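Local coordinates for E2A dna-binding protein (PDB 2WB0) that binds single-stranded DNA and unwinds the template without ATP during elongation of adenoviral strand-displacement replication, drawing on its capacity to form multimers, at residues Ala30-Leu35 with Glu40-Val45; Ser63-Val68 with Arg222-Ser227. All blocks are in the same frame, centred on the assembly; numbering follows the deposited sequence.

Interaction 1: Ala30-Leu35 with Glu40-Val45; sequences ANFKLL and EALAAV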
ATOM      1  N   ALA A  30      -7.288   7.829 -27.894  1.00 27.75           N
ATOM      2  CA  ALA A  30      -7.046   7.198 -29.208  1.00 27.98           C
ATOM      3  C   ALA A  30      -6.268   5.914 -28.987  1.00 28.36           C
ATOM      4  O   ALA A  30      -6.539   4.870 -29.608  1.00 28.92           O
ATOM      5  CB  ALA A  30      -6.195   8.145 -30.085  1.00 28.66           C
ATOM      6  N   ASN A  31      -5.284   6.004 -28.087  1.00 27.27           N
ATOM      7  CA  ASN A  31      -4.353   4.914 -27.894  1.00 26.43           C
ATOM      8  C   ASN A  31      -4.786   3.873 -26.893  1.00 25.15           C
ATOM      9  O   ASN A  31      -4.179   2.816 -26.838  1.00 24.49           O
ATOM     10  CB  ASN A  31      -2.982   5.464 -27.571  1.00 27.46           C
ATOM     11  CG  ASN A  31      -2.412   6.235 -28.727  1.00 31.59           C
ATOM     12  OD1 ASN A  31      -1.835   7.326 -28.553  1.00 35.99           O
ATOM     13  ND2 ASN A  31      -2.605   5.700 -29.938  1.00 30.99           N
ATOM     14  N   PHE A  32      -5.841   4.137 -26.117  1.00 23.50           N
ATOM     15  CA  PHE A  32      -6.274   3.146 -25.128  1.00 22.18           C
ATOM     16  C   PHE A  32      -6.787   1.837 -25.781  1.00 21.98           C
ATOM     17  O   PHE A  32      -7.614   1.875 -26.713  1.00 21.26           O
ATOM     18  CB  PHE A  32      -7.372   3.771 -24.260  1.00 22.02           C
ATOM     19  CG  PHE A  32      -7.803   2.906 -23.139  1.00 22.02           C
ATOM     20  CD1 PHE A  32      -7.032   2.853 -21.959  1.00 19.23           C
ATOM     21  CD2 PHE A  32      -8.964   2.151 -23.228  1.00 19.95           C
ATOM     22  CE1 PHE A  32      -7.421   2.036 -20.906  1.00 19.81           C
ATOM     23  CE2 PHE A  32      -9.380   1.346 -22.173  1.00 16.90           C
ATOM     24  CZ  PHE A  32      -8.608   1.286 -21.005  1.00 23.12           C
ATOM     25  N   LYS A  33      -6.362   0.689 -25.264  1.00 19.59           N
ATOM     26  CA  LYS A  33      -6.690  -0.643 -25.818  1.00 20.80           C
ATOM     27  C   LYS A  33      -7.036  -1.621 -24.705  1.00 18.89           C
ATOM     28  O   LYS A  33      -6.981  -2.840 -24.885  1.00 20.17           O
ATOM     29  CB  LYS A  33      -5.508  -1.217 -26.648  1.00 20.54           C
ATOM     30  CG  LYS A  33      -5.156  -0.475 -27.946  1.00 20.29           C
ATOM     31  CD  LYS A  33      -6.368  -0.341 -28.943  1.00 22.50           C
ATOM     32  CE  LYS A  33      -5.913   0.368 -30.261  1.00 22.21           C
ATOM     33  NZ  LYS A  33      -7.086   0.339 -31.337  1.00 24.49           N
ATOM     34  N   LEU A  34      -7.445  -1.089 -23.551  1.00 19.20           N
ATOM     35  CA  LEU A  34      -7.829  -1.918 -22.414  1.00 17.18           C
ATOM     36  C   LEU A  34      -6.718  -2.907 -22.010  1.00 16.15           C
ATOM     37  O   LEU A  34      -6.993  -3.970 -21.520  1.00 15.35           O
ATOM     38  CB  LEU A  34      -9.105  -2.665 -22.771  1.00 19.19           C
ATOM     39  CG  LEU A  34     -10.296  -2.814 -21.834  1.00 21.51           C
ATOM     40  CD1 LEU A  34     -10.925  -4.268 -21.836  1.00 23.42           C
ATOM     41  CD2 LEU A  34     -10.239  -2.155 -20.479  1.00 21.33           C
ATOM     42  N   LEU A  35      -5.459  -2.551 -22.233  1.00 14.33           N
ATOM     43  CA  LEU A  35      -4.370  -3.444 -21.917  1.00 15.69           C
ATOM     44  C   LEU A  35      -3.917  -3.234 -20.473  1.00 16.71           C
ATOM     45  O   LEU A  35      -4.108  -2.149 -19.935  1.00 17.55           O
ATOM     46  CB  LEU A  35      -3.202  -3.112 -22.831  1.00 15.42           C
ATOM     47  CG  LEU A  35      -2.924  -3.897 -24.136  1.00 21.78           C
ATOM     48  CD1 LEU A  35      -3.685  -5.144 -24.441  1.00 19.70           C
ATOM     49  CD2 LEU A  35      -2.576  -3.078 -25.316  1.00 21.62           C
ATOM     50  N   GLU A  40      -2.983   5.233 -17.268  1.00 21.57           N
ATOM     51  CA  GLU A  40      -2.990   6.696 -17.383  1.00 22.29           C
ATOM     52  C   GLU A  40      -4.333   7.268 -17.796  1.00 22.00           C
ATOM     53  O   GLU A  40      -4.806   8.221 -17.173  1.00 20.33           O
ATOM     54  CB  GLU A  40      -1.912   7.209 -18.322  1.00 23.55           C
ATOM     55  CG  GLU A  40      -1.844   8.761 -18.354  1.00 26.32           C
ATOM     56  CD  GLU A  40      -0.620   9.327 -19.083  1.00 33.31           C
ATOM     57  OE1 GLU A  40      -0.453  10.584 -19.049  1.00 36.01           O
ATOM     58  OE2 GLU A  40       0.160   8.557 -19.714  1.00 30.75           O
ATOM     59  N   ALA A  41      -4.952   6.720 -18.837  1.00 20.87           N
ATOM     60  CA  ALA A  41      -6.278   7.237 -19.266  1.00 19.89           C
ATOM     61  C   ALA A  41      -7.407   7.049 -18.202  1.00 19.84           C
ATOM     62  O   ALA A  41      -8.292   7.892 -18.041  1.00 20.94           O
ATOM     63  CB  ALA A  41      -6.672   6.629 -20.607  1.00 18.70           C
ATOM     64  N   LEU A  42      -7.326   5.986 -17.432  1.00 18.90           N
ATOM     65  CA  LEU A  42      -8.299   5.722 -16.420  1.00 19.50           C
ATOM     66  C   LEU A  42      -8.005   6.608 -15.185  1.00 19.66           C
ATOM     67  O   LEU A  42      -8.935   7.102 -14.513  1.00 17.17           O
ATOM     68  CB  LEU A  42      -8.300   4.235 -16.067  1.00 18.48           C
ATOM     69  CG  LEU A  42      -8.532   3.342 -17.282  1.00 20.99           C
ATOM     70  CD1 LEU A  42      -8.537   1.872 -16.896  1.00 16.67           C
ATOM     71  CD2 LEU A  42      -9.921   3.735 -17.872  1.00 21.98           C
ATOM     72  N   ALA A  43      -6.735   6.835 -14.913  1.00 20.75           N
ATOM     73  CA  ALA A  43      -6.365   7.779 -13.858  1.00 21.39           C
ATOM     74  C   ALA A  43      -6.849   9.214 -14.233  1.00 22.54           C
ATOM     75  O   ALA A  43      -7.271   9.983 -13.360  1.00 20.43           O
ATOM     76  CB  ALA A  43      -4.852   7.763 -13.671  1.00 21.85           C
ATOM     77  N   ALA A  44      -6.795   9.548 -15.526  1.00 22.19           N
ATOM     78  CA  ALA A  44      -7.274  10.867 -16.011  1.00 22.54           C
ATOM     79  C   ALA A  44      -8.800  11.008 -15.846  1.00 22.65           C
ATOM     80  O   ALA A  44      -9.302  12.076 -15.467  1.00 21.98           O
ATOM     81  CB  ALA A  44      -6.823  11.111 -17.430  1.00 23.95           C
ATOM     82  N   VAL A  45      -9.538   9.917 -16.042  1.00 20.77           N
ATOM     83  CA  VAL A  45     -10.942   9.909 -15.658  1.00 20.90           C
ATOM     84  C   VAL A  45     -11.129  10.260 -14.155  1.00 21.67           C
ATOM     85  O   VAL A  45     -11.919  11.186 -13.750  1.00 20.64           O
ATOM     86  CB  VAL A  45     -11.590   8.542 -15.977  1.00 19.67           C
ATOM     87  CG1 VAL A  45     -12.972   8.450 -15.395  1.00 19.71           C
ATOM     88  CG2 VAL A  45     -11.617   8.318 -17.534  1.00 21.44           C
TER

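Interaction 2: Ser63-Val68 with Arg222-Ser227; sequences SNKTFV and RCECNS. With ZN (zinc ion), chain C.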
ATOM      1  N   SER A  63       0.748  11.107  -1.742  1.00 14.21           N
ATOM      2  CA  SER A  63       0.974  12.081  -2.823  1.00 15.91           C
ATOM      3  C   SER A  63      -0.203  12.090  -3.758  1.00 16.18           C
ATOM      4  O   SER A  63      -0.896  11.049  -3.920  1.00 15.04           O
ATOM      5  CB  SER A  63       2.230  11.787  -3.594  1.00 17.29           C
ATOM      6  OG  SER A  63       1.994  10.820  -4.547  1.00 18.59           O
ATOM      7  N   ASN A  64      -0.491  13.250  -4.331  1.00 14.08           N
ATOM      8  CA  ASN A  64      -1.653  13.367  -5.263  1.00 14.68           C
ATOM      9  C   ASN A  64      -1.580  12.364  -6.400  1.00 13.29           C
ATOM     10  O   ASN A  64      -2.569  11.738  -6.762  1.00 12.74           O
ATOM     11  CB  ASN A  64      -1.748  14.781  -5.905  1.00 15.53           C
ATOM     12  CG  ASN A  64      -2.043  15.913  -4.862  1.00 21.53           C
ATOM     13  OD1 ASN A  64      -2.678  15.683  -3.853  1.00 21.72           O
ATOM     14  ND2 ASN A  64      -1.555  17.160  -5.151  1.00 25.88           N
ATOM     15  N   LYS A  65      -0.386  12.187  -6.934  1.00 14.37           N
ATOM     16  CA  LYS A  65      -0.145  11.280  -8.045  1.00 14.75           C
ATOM     17  C   LYS A  65      -0.451   9.865  -7.638  1.00 15.41           C
ATOM     18  O   LYS A  65      -1.116   9.125  -8.397  1.00 16.50           O
ATOM     19  CB  LYS A  65       1.330  11.371  -8.478  1.00 16.08           C
ATOM     20  CG  LYS A  65       1.704  10.346  -9.546  1.00 22.29           C
ATOM     21  CD  LYS A  65       3.243  10.418  -9.761  1.00 24.47           C
ATOM     22  CE  LYS A  65       3.854   9.096 -10.204  1.00 33.21           C
ATOM     23  NZ  LYS A  65       5.378   9.191 -10.287  1.00 37.09           N
ATOM     24  N   THR A  66       0.008   9.470  -6.437  1.00 15.60           N
ATOM     25  CA  THR A  66      -0.207   8.100  -6.019  1.00 14.77           C
ATOM     26  C   THR A  66      -1.694   7.887  -5.765  1.00 15.13           C
ATOM     27  O   THR A  66      -2.189   6.841  -6.092  1.00 15.34           O
ATOM     28  CB  THR A  66       0.560   7.707  -4.749  1.00 14.62           C
ATOM     29  OG1 THR A  66       1.966   7.976  -4.942  1.00 15.16           O
ATOM     30  CG2 THR A  66       0.387   6.176  -4.500  1.00 12.27           C
ATOM     31  N   PHE A  67      -2.386   8.854  -5.163  1.00 13.69           N
ATOM     32  CA  PHE A  67      -3.821   8.665  -4.922  1.00 14.36           C
ATOM     33  C   PHE A  67      -4.591   8.402  -6.279  1.00 16.10           C
ATOM     34  O   PHE A  67      -5.396   7.432  -6.432  1.00 15.31           O
ATOM     35  CB  PHE A  67      -4.407   9.889  -4.182  1.00 14.14           C
ATOM     36  CG  PHE A  67      -5.838   9.725  -3.830  1.00 14.55           C
ATOM     37  CD1 PHE A  67      -6.191   8.883  -2.789  1.00 14.19           C
ATOM     38  CD2 PHE A  67      -6.834  10.365  -4.577  1.00 16.52           C
ATOM     39  CE1 PHE A  67      -7.535   8.657  -2.424  1.00 16.56           C
ATOM     40  CE2 PHE A  67      -8.151  10.202  -4.215  1.00 17.86           C
ATOM     41  CZ  PHE A  67      -8.509   9.278  -3.147  1.00 16.62           C
ATOM     42  N   VAL A  68      -4.331   9.253  -7.253  1.00 17.00           N
ATOM     43  CA  VAL A  68      -4.987   9.136  -8.566  1.00 18.39           C
ATOM     44  C   VAL A  68      -4.620   7.847  -9.309  1.00 18.52           C
ATOM     45  O   VAL A  68      -5.467   7.207  -9.998  1.00 18.21           O
ATOM     46  CB  VAL A  68      -4.642  10.408  -9.407  1.00 19.31           C
ATOM     47  CG1 VAL A  68      -5.017  10.217 -10.844  1.00 24.21           C
ATOM     48  CG2 VAL A  68      -5.341  11.603  -8.791  1.00 19.24           C
ATOM     49  N   ARG A 222       2.435  -3.576  -5.223  1.00 13.66           N
ATOM     50  CA  ARG A 222       3.299  -3.026  -6.270  1.00 13.66           C
ATOM     51  C   ARG A 222       3.426  -1.542  -6.181  1.00 14.88           C
ATOM     52  O   ARG A 222       2.433  -0.829  -5.993  1.00 13.68           O
ATOM     53  CB  ARG A 222       2.716  -3.333  -7.672  1.00 14.56           C
ATOM     54  CG  ARG A 222       2.335  -4.824  -7.802  1.00 17.96           C
ATOM     55  CD  ARG A 222       1.963  -5.226  -9.250  1.00 15.52           C
ATOM     56  NE  ARG A 222       0.853  -4.508  -9.886  1.00 18.07           N
ATOM     57  CZ  ARG A 222      -0.279  -5.067 -10.305  1.00 18.58           C
ATOM     58  NH1 ARG A 222      -0.599  -6.359 -10.009  1.00 16.81           N
ATOM     59  NH2 ARG A 222      -1.167  -4.276 -10.941  1.00 17.34           N
ATOM     60  N   CYS A 223       4.653  -1.072  -6.294  1.00 15.03           N
ATOM     61  CA  CYS A 223       4.900   0.349  -6.435  1.00 14.81           C
ATOM     62  C   CYS A 223       5.211   0.517  -7.955  1.00 16.77           C
ATOM     63  O   CYS A 223       4.832  -0.324  -8.735  1.00 18.10           O
ATOM     64  CB  CYS A 223       6.010   0.835  -5.524  1.00 16.12           C
ATOM     65  SG  CYS A 223       7.623   0.066  -5.910  1.00 14.23           S
ATOM     66  N   GLU A 224       5.862   1.593  -8.378  1.00 17.40           N
ATOM     67  CA  GLU A 224       6.206   1.758  -9.803  1.00 20.16           C
ATOM     68  C   GLU A 224       7.247   0.760 -10.211  1.00 18.81           C
ATOM     69  O   GLU A 224       7.211   0.243 -11.339  1.00 17.47           O
ATOM     70  CB  GLU A 224       6.804   3.151 -10.010  1.00 21.64           C
ATOM     71  CG  GLU A 224       5.779   4.218  -9.678  1.00 29.30           C
ATOM     72  CD  GLU A 224       6.280   5.685  -9.916  1.00 41.94           C
ATOM     73  OE1 GLU A 224       7.170   5.899 -10.807  1.00 44.13           O
ATOM     74  OE2 GLU A 224       5.775   6.598  -9.175  1.00 44.61           O
ATOM     75  N   CYS A 225       8.159   0.432  -9.266  1.00 17.24           N
ATOM     76  CA  CYS A 225       9.282  -0.431  -9.591  1.00 17.58           C
ATOM     77  C   CYS A 225       8.895  -1.833 -10.043  1.00 18.91           C
ATOM     78  O   CYS A 225       9.589  -2.391 -10.891  1.00 20.05           O
ATOM     79  CB  CYS A 225      10.285  -0.529  -8.406  1.00 16.25           C
ATOM     80  SG  CYS A 225      10.782   1.106  -7.739  1.00 17.28           S
ATOM     81  N   ASN A 226       7.864  -2.444  -9.436  1.00 16.89           N
ATOM     82  CA  ASN A 226       7.406  -3.737  -9.892  1.00 18.53           C
ATOM     83  C   ASN A 226       5.973  -3.698 -10.381  1.00 19.42           C
ATOM     84  O   ASN A 226       5.226  -4.661 -10.169  1.00 17.38           O
ATOM     85  CB  ASN A 226       7.548  -4.810  -8.775  1.00 17.53           C
ATOM     86  CG  ASN A 226       6.836  -4.404  -7.475  1.00 17.51           C
ATOM     87  OD1 ASN A 226       6.403  -3.272  -7.297  1.00 13.31           O
ATOM     88  ND2 ASN A 226       6.783  -5.330  -6.552  1.00 16.24           N
ATOM     89  N   SER A 227       5.567  -2.599 -10.973  1.00 20.88           N
ATOM     90  CA  SER A 227       4.158  -2.548 -11.450  1.00 26.07           C
ATOM     91  C   SER A 227       3.948  -3.528 -12.621  1.00 27.10           C
ATOM     92  O   SER A 227       2.823  -4.029 -12.794  1.00 27.00           O
ATOM     93  CB  SER A 227       3.655  -1.144 -11.828  1.00 26.15           C
ATOM     94  OG  SER A 227       4.550  -0.651 -12.796  1.00 36.16           O
TER
HETATM   95 ZN    ZN C 602       9.238   1.794  -6.109  1.00 16.17          ZN
HETATM   96  O   HOH W   1       3.128   7.716  -7.337  1.00 31.79           O

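Interaction 1: Ala30-Leu35 with Glu40-Val45
The connection between helix 26-31 and helix 40-53, in the all-alpha part of the protein, is packed by Phe-32, which leans against Ala-41 and Leu-42 in the first turn of helix 40-53. Phe-32 is the first residue to leave helical geometry after helix 26-31, and its CA lies 7.1 Å from the CA of Ala-41. With CG anti to the backbone N (chi1 -175°), the ring reaches the second helix. Its CD1 sits 4.0 Å from Ala-41 CB, and next along the ring CE1 comes equally near to Leu-42 CG. Both meet the ring obliquely. Leu-42 crosses the phenyl group at about a right angle, and its fork straddles the far end: CZ lies 4.2 Å from CD1 and from CD2 of Leu-42. Two residues on, Leu-34 N stands 3.4 Å above one face of the Phe-32 ring, offset toward its rim. Ala-15 and Met-19 of helix 7-21 also touch Phe-32, while Gln-38 ties down the loop, NE2 bonding Asn-31 O and OE1 accepting from Lys-33 N and Leu-35 N. Between the segments the contact is wholly apolar: three buried side chains meet at van der Waals distance, and shape, not polar pairing, sets the fit.

Interaction 2: Ser63-Val68 with Arg222-Ser227
Lys-65 and Glu-224 reach for each other from opposite directions, each on an extended chain, and meet in a salt bridge at the protein surface. Lys-65 leaves the first turn of helix 64-83 pointing toward the loop; chi1 of 174° sets CG opposite the backbone N, and the straight run beyond it carries NZ to the carboxylate. Glu-224 comes from a loop that binds zinc. Lys-65 NZ donates to Glu-224 OE2 at 2.8 Å, approaching on the syn side but 30° out of the carboxylate plane. Glu-224 OE1, 3.8 Å from Lys-65 NZ, is more distant. The ammonium group is shared with Asp-295, whose OD1 lies near Glu-224 OE2; the lysine probably offsets the repulsion between these acids. A water bound 2.7 Å from Thr-66 OG1 also donates a weak bond to Glu-224 OE2. Cys-223 N donates to Asn-226 OD1 at 3.0 Å, in the carbonyl plane, and Ser-227 OG donates to Glu-224 O across a type I turn. Cys-223 SG binds the zinc at 2.4 Å and Cys-225 SG at 2.3 Å. Completed by Cys-277 and Cys-294, this is a four-cysteine zinc site, probably structural, with Glu-224 between its first two ligands in a Cys-X-Cys motif.

How the interactions relate
The contacts follow one another along the chain, interaction 1 closing before interaction 2 opens, and their centres are about 16 Å apart. Helices 40-53 and 64-83, consecutive in sequence, connect them: Ala-43 O of the first packs 3.4 Å from Val-68 CG1 of the second, and Leu-42 also rests on Leu-75 and Leu-79. Interaction 1 is local and buried, about 22 Å from the centre of the chain and away from both zinc sites. Interaction 2, about 9 Å from that centre, spans 154 residues in sequence and joins the start of helix 64-83 to a zinc-binding loop. Glu-224 OE2 lies 6.7 Å from the zinc, so its salt bridge sits just outside the ligand shell.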